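Pollen-specific leucine-rich repeat extensin-like protein 1 (Arabidopsis thaliana, PDB 6TME) probably binds RALF signalling peptides through its leucine-rich repeat domain in the cell wall of pollen and growing pollen tubes. Local coordinates at residues H219-G224 and G243-G248; L250-G255 and S273-L278. All blocks are in the same frame, centred on the assembly; numbering follows the deposited sequence.

Interaction 1: residues H219-G224 and G243-G248; sequences HNKFSG and GNNLSG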
# COMPACT_ATOMS: atom_id res chain seq x y z
N HIS A 219 1.73 7.49 -6.68
CA HIS A 219 0.86 8.66 -6.87
C HIS A 219 0.85 9.59 -5.65
O HIS A 219 -0.19 9.94 -5.08
CB HIS A 219 -0.55 8.23 -7.25
CG HIS A 219 -0.60 7.45 -8.52
ND1 HIS A 219 0.00 7.89 -9.68
CD2 HIS A 219 -1.14 6.25 -8.82
CE1 HIS A 219 -0.18 7.00 -10.63
NE2 HIS A 219 -0.86 5.99 -10.14
N ASN A 220 2.06 9.98 -5.25
CA ASN A 220 2.23 11.05 -4.29
C ASN A 220 3.16 12.07 -4.93
O ASN A 220 3.37 12.06 -6.15
CB ASN A 220 2.72 10.48 -2.96
CG ASN A 220 1.60 9.86 -2.17
OD1 ASN A 220 0.75 10.58 -1.61
ND2 ASN A 220 1.54 8.51 -2.15
N LYS A 221 3.76 12.94 -4.12
CA LYS A 221 4.79 13.85 -4.59
C LYS A 221 6.06 13.67 -3.78
O LYS A 221 6.68 14.62 -3.32
CB LYS A 221 4.31 15.31 -4.56
CG LYS A 221 3.16 15.61 -5.56
CD LYS A 221 3.65 15.65 -7.03
CE LYS A 221 3.55 17.05 -7.69
NZ LYS A 221 4.73 17.41 -8.58
N PHE A 222 6.45 12.42 -3.59
CA PHE A 222 7.74 12.10 -3.01
C PHE A 222 8.88 12.47 -3.96
O PHE A 222 8.77 12.32 -5.18
CB PHE A 222 7.82 10.61 -2.70
CG PHE A 222 6.99 10.20 -1.54
CD1 PHE A 222 7.36 10.54 -0.25
CD2 PHE A 222 5.83 9.45 -1.74
CE1 PHE A 222 6.59 10.14 0.83
CE2 PHE A 222 5.06 9.05 -0.67
CZ PHE A 222 5.44 9.39 0.62
N SER A 223 10.00 12.91 -3.38
CA SER A 223 11.13 13.39 -4.16
C SER A 223 12.43 12.87 -3.57
O SER A 223 12.46 12.28 -2.49
CB SER A 223 11.15 14.92 -4.21
OG SER A 223 11.29 15.45 -2.90
N GLY A 224 13.51 13.09 -4.31
CA GLY A 224 14.79 12.60 -3.87
C GLY A 224 15.02 11.17 -4.32
O GLY A 224 14.37 10.66 -5.25
N GLY A 243 4.69 6.95 -10.15
CA GLY A 243 4.14 8.28 -10.26
C GLY A 243 4.48 9.19 -9.09
O GLY A 243 3.60 9.65 -8.38
N ASN A 244 5.77 9.42 -8.88
CA ASN A 244 6.25 10.34 -7.87
C ASN A 244 7.27 11.24 -8.55
O ASN A 244 7.33 11.35 -9.78
CB ASN A 244 6.81 9.59 -6.65
CG ASN A 244 5.72 9.13 -5.70
OD1 ASN A 244 5.12 9.94 -4.98
ND2 ASN A 244 5.45 7.83 -5.70
N ASN A 245 8.09 11.91 -7.75
CA ASN A 245 9.13 12.76 -8.29
C ASN A 245 10.48 12.32 -7.74
O ASN A 245 11.28 13.15 -7.29
CB ASN A 245 8.84 14.22 -7.96
CG ASN A 245 7.76 14.79 -8.85
OD1 ASN A 245 7.83 14.70 -10.08
ND2 ASN A 245 6.72 15.35 -8.23
N LEU A 246 10.71 11.02 -7.75
CA LEU A 246 11.99 10.48 -7.30
C LEU A 246 13.01 10.56 -8.44
O LEU A 246 12.68 10.64 -9.63
CB LEU A 246 11.80 9.04 -6.84
CG LEU A 246 10.81 8.78 -5.69
CD1 LEU A 246 10.54 7.26 -5.59
CD2 LEU A 246 11.32 9.33 -4.36
N SER A 247 14.28 10.50 -8.07
CA SER A 247 15.38 10.75 -9.00
C SER A 247 16.64 10.13 -8.43
O SER A 247 16.59 9.35 -7.46
CB SER A 247 15.56 12.25 -9.25
OG SER A 247 15.82 12.91 -8.01
N GLY A 248 17.77 10.47 -9.01
CA GLY A 248 19.00 9.78 -8.68
C GLY A 248 19.03 8.42 -9.35
O GLY A 248 18.16 8.04 -10.15
O HOH W 1 13.72 14.30 -6.97
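Asn244 reaches across to the 219-224 backbone with its OD1, taking the N-H of Phe222 at 3.1 Å (157° at the hydrogen) and a weaker bond from Asn220 N. OD1 sits rather tight against Asn220, so its place is less sure. CG lies anti to its own carbonyl carbon (chi1 -82°), turning the amide toward the neighbouring backbone. The Phe222 ring lies alongside and turns its edge to this amide, the planes 58° apart, CD2 to OD1 3.4 Å. Then the backbones take over: Asn245 N gives to Phe222 O at 2.7 Å, Ser247 N to Gly224 O at 2.8 Å, and a water links Gly224 N, Asn245 O and Ser247 OG. Leu246 CD2 packs on Phe222 CB at 4.1 Å. Asn244 ND2 bonds to Phe241 O and Phe217 O, so a leucine here would probably leave Phe241 O and the Phe222 N-H without this mate and Phe217 O with one donor fewer. Asn220 OD1 takes Phe199 N, and Asn268 OD1 takes Leu246 N: an asparagine ladder of the leucine-rich repeat solenoid. His219 also packs on an apolar side chain of another protein chain. Strands 221-224 and 245-247 run parallel, with 198-201 flanking the former.

Interaction 2: residues L250-G255 and S273-L278; sequences LPNEIG and SLPSTL
Thr277 makes the one direct hydrogen bond between 250-255 and 273-278, its OG1 donating to Asn252 O at 2.8 Å. The hydroxyl arrives in the carbonyl plane, on a lone pair, with a C=O...O angle of 111°. It can do so because chi1 of 48° tucks OG1 between the threonine's own backbone N and carbonyl carbon, while CG2 lies beside Asn252 CB. The same Asn252 O also accepts Gly255 N within its 3-10 turn, so two donors grip it. A water joins the N-terminal ends of the segments, accepting from Leu250 N and donating to Ser273 O.

The apolar contacts run in pairs. Pro275 is set at about a right angle to Leu250, its CD 3.7 Å from Leu250 CB. Leu250 and Leu274 point the same way, CD1 to CD2 4.1 Å apart, and Ile254 CG2 meets Leu278 CD2 at 3.6 Å, again side by side. This packing of matching positions follows from the leucine-rich repeat: each segment carries the Leu-Pro step of the plant-type consensus followed by a 3-10 turn, and the two are successive turns of the solenoid. Beyond Leu274 and Leu278, Ile302 of helix 300-303 packs on both side chains.

Two close approaches pair an oxygen with a carbon. Asn252 lays OD1 against Pro275 CB at 3.2 Å. Gly255 CA sends a weak C-H...O contact toward Thr277 O at 3.2 Å, so close that a CB on Gly255 would run into that oxygen.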
# COMPACT_ATOMS: atom_id res chain seq x y z
N LEU A 250 19.21 4.18 -9.15
CA LEU A 250 18.75 3.07 -8.33
C LEU A 250 19.89 2.61 -7.43
O LEU A 250 21.00 2.40 -7.93
CB LEU A 250 18.29 1.91 -9.20
CG LEU A 250 16.93 2.13 -9.87
CD1 LEU A 250 16.46 0.87 -10.59
CD2 LEU A 250 15.91 2.58 -8.82
N PRO A 251 19.68 2.46 -6.13
CA PRO A 251 20.76 1.90 -5.31
C PRO A 251 20.95 0.43 -5.62
O PRO A 251 19.98 -0.32 -5.75
CB PRO A 251 20.26 2.12 -3.87
CG PRO A 251 18.79 2.32 -3.97
CD PRO A 251 18.57 2.98 -5.31
N ASN A 252 22.22 0.03 -5.75
CA ASN A 252 22.56 -1.38 -5.97
C ASN A 252 21.97 -2.28 -4.89
O ASN A 252 21.81 -3.48 -5.12
CB ASN A 252 24.08 -1.58 -6.01
CG ASN A 252 24.80 -0.62 -6.98
OD1 ASN A 252 24.29 -0.26 -8.04
ND2 ASN A 252 26.01 -0.23 -6.61
N GLU A 253 21.66 -1.73 -3.71
CA GLU A 253 21.13 -2.52 -2.61
C GLU A 253 19.77 -3.11 -2.93
O GLU A 253 19.37 -4.08 -2.27
CB GLU A 253 21.05 -1.66 -1.34
CG GLU A 253 22.41 -1.27 -0.75
CD GLU A 253 23.12 -0.15 -1.52
OE1 GLU A 253 22.56 0.36 -2.52
OE2 GLU A 253 24.25 0.23 -1.13
N ILE A 254 19.07 -2.58 -3.94
CA ILE A 254 17.83 -3.20 -4.40
C ILE A 254 18.02 -4.69 -4.68
O ILE A 254 17.11 -5.49 -4.47
CB ILE A 254 17.29 -2.46 -5.64
CG1 ILE A 254 16.85 -1.05 -5.24
CG2 ILE A 254 16.10 -3.21 -6.23
CD1 ILE A 254 16.46 -0.16 -6.42
N GLY A 255 19.21 -5.08 -5.14
CA GLY A 255 19.45 -6.47 -5.46
C GLY A 255 19.42 -7.43 -4.28
O GLY A 255 19.41 -8.64 -4.50
N SER A 273 22.17 3.81 -15.06
CA SER A 273 21.92 2.48 -15.59
C SER A 273 21.24 1.62 -14.55
O SER A 273 21.33 1.88 -13.34
CB SER A 273 23.23 1.82 -16.04
OG SER A 273 24.00 2.72 -16.81
N LEU A 274 20.53 0.62 -15.02
CA LEU A 274 20.04 -0.40 -14.12
C LEU A 274 21.24 -1.03 -13.43
O LEU A 274 22.23 -1.33 -14.09
CB LEU A 274 19.24 -1.46 -14.87
CG LEU A 274 18.02 -0.88 -15.56
CD1 LEU A 274 17.17 -1.96 -16.21
CD2 LEU A 274 17.21 -0.05 -14.55
N PRO A 275 21.21 -1.18 -12.11
CA PRO A 275 22.33 -1.83 -11.44
C PRO A 275 22.37 -3.31 -11.80
O PRO A 275 21.33 -3.98 -11.86
CB PRO A 275 22.05 -1.61 -9.95
CG PRO A 275 20.64 -1.20 -9.87
CD PRO A 275 20.29 -0.54 -11.16
N SER A 276 23.58 -3.81 -12.04
CA SER A 276 23.77 -5.23 -12.33
C SER A 276 23.37 -6.11 -11.15
O SER A 276 23.08 -7.29 -11.35
CB SER A 276 25.23 -5.50 -12.72
OG SER A 276 26.12 -4.87 -11.79
N THR A 277 23.35 -5.55 -9.94
CA THR A 277 22.88 -6.27 -8.76
C THR A 277 21.43 -6.73 -8.88
O THR A 277 21.00 -7.58 -8.08
CB THR A 277 23.03 -5.39 -7.52
OG1 THR A 277 22.50 -4.08 -7.80
CG2 THR A 277 24.50 -5.25 -7.14
N LEU A 278 20.67 -6.21 -9.84
CA LEU A 278 19.28 -6.64 -9.97
C LEU A 278 19.18 -8.12 -10.32
O LEU A 278 18.07 -8.66 -10.27
CB LEU A 278 18.55 -5.79 -11.00
CG LEU A 278 18.31 -4.35 -10.56
CD1 LEU A 278 17.79 -3.51 -11.70
CD2 LEU A 278 17.33 -4.30 -9.43
O HOH W 2 19.87 3.93 -12.06

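In the fold
Read from the N terminus, the chain comes off strand 214-216, passes through 219-224, and returns past strand 238-240 to meet it again at 243-248, so interaction 1 closes one turn of the solenoid. Interaction 2 opens almost at once at 250-255 and closes the next turn at 273-278, after strands 262-264 and 269-271. The two loops follow in series and neither nest nor cross; the centres of interactions 1 and 2 are about 18 Å apart. Interaction 1 joins strands 221-224 and 245-247, which follow strands 214-216 and 238-240 in their turns, whereas interaction 2 ties the 3-10 turns farther along each repeat. Together they join three successive turns at two levels.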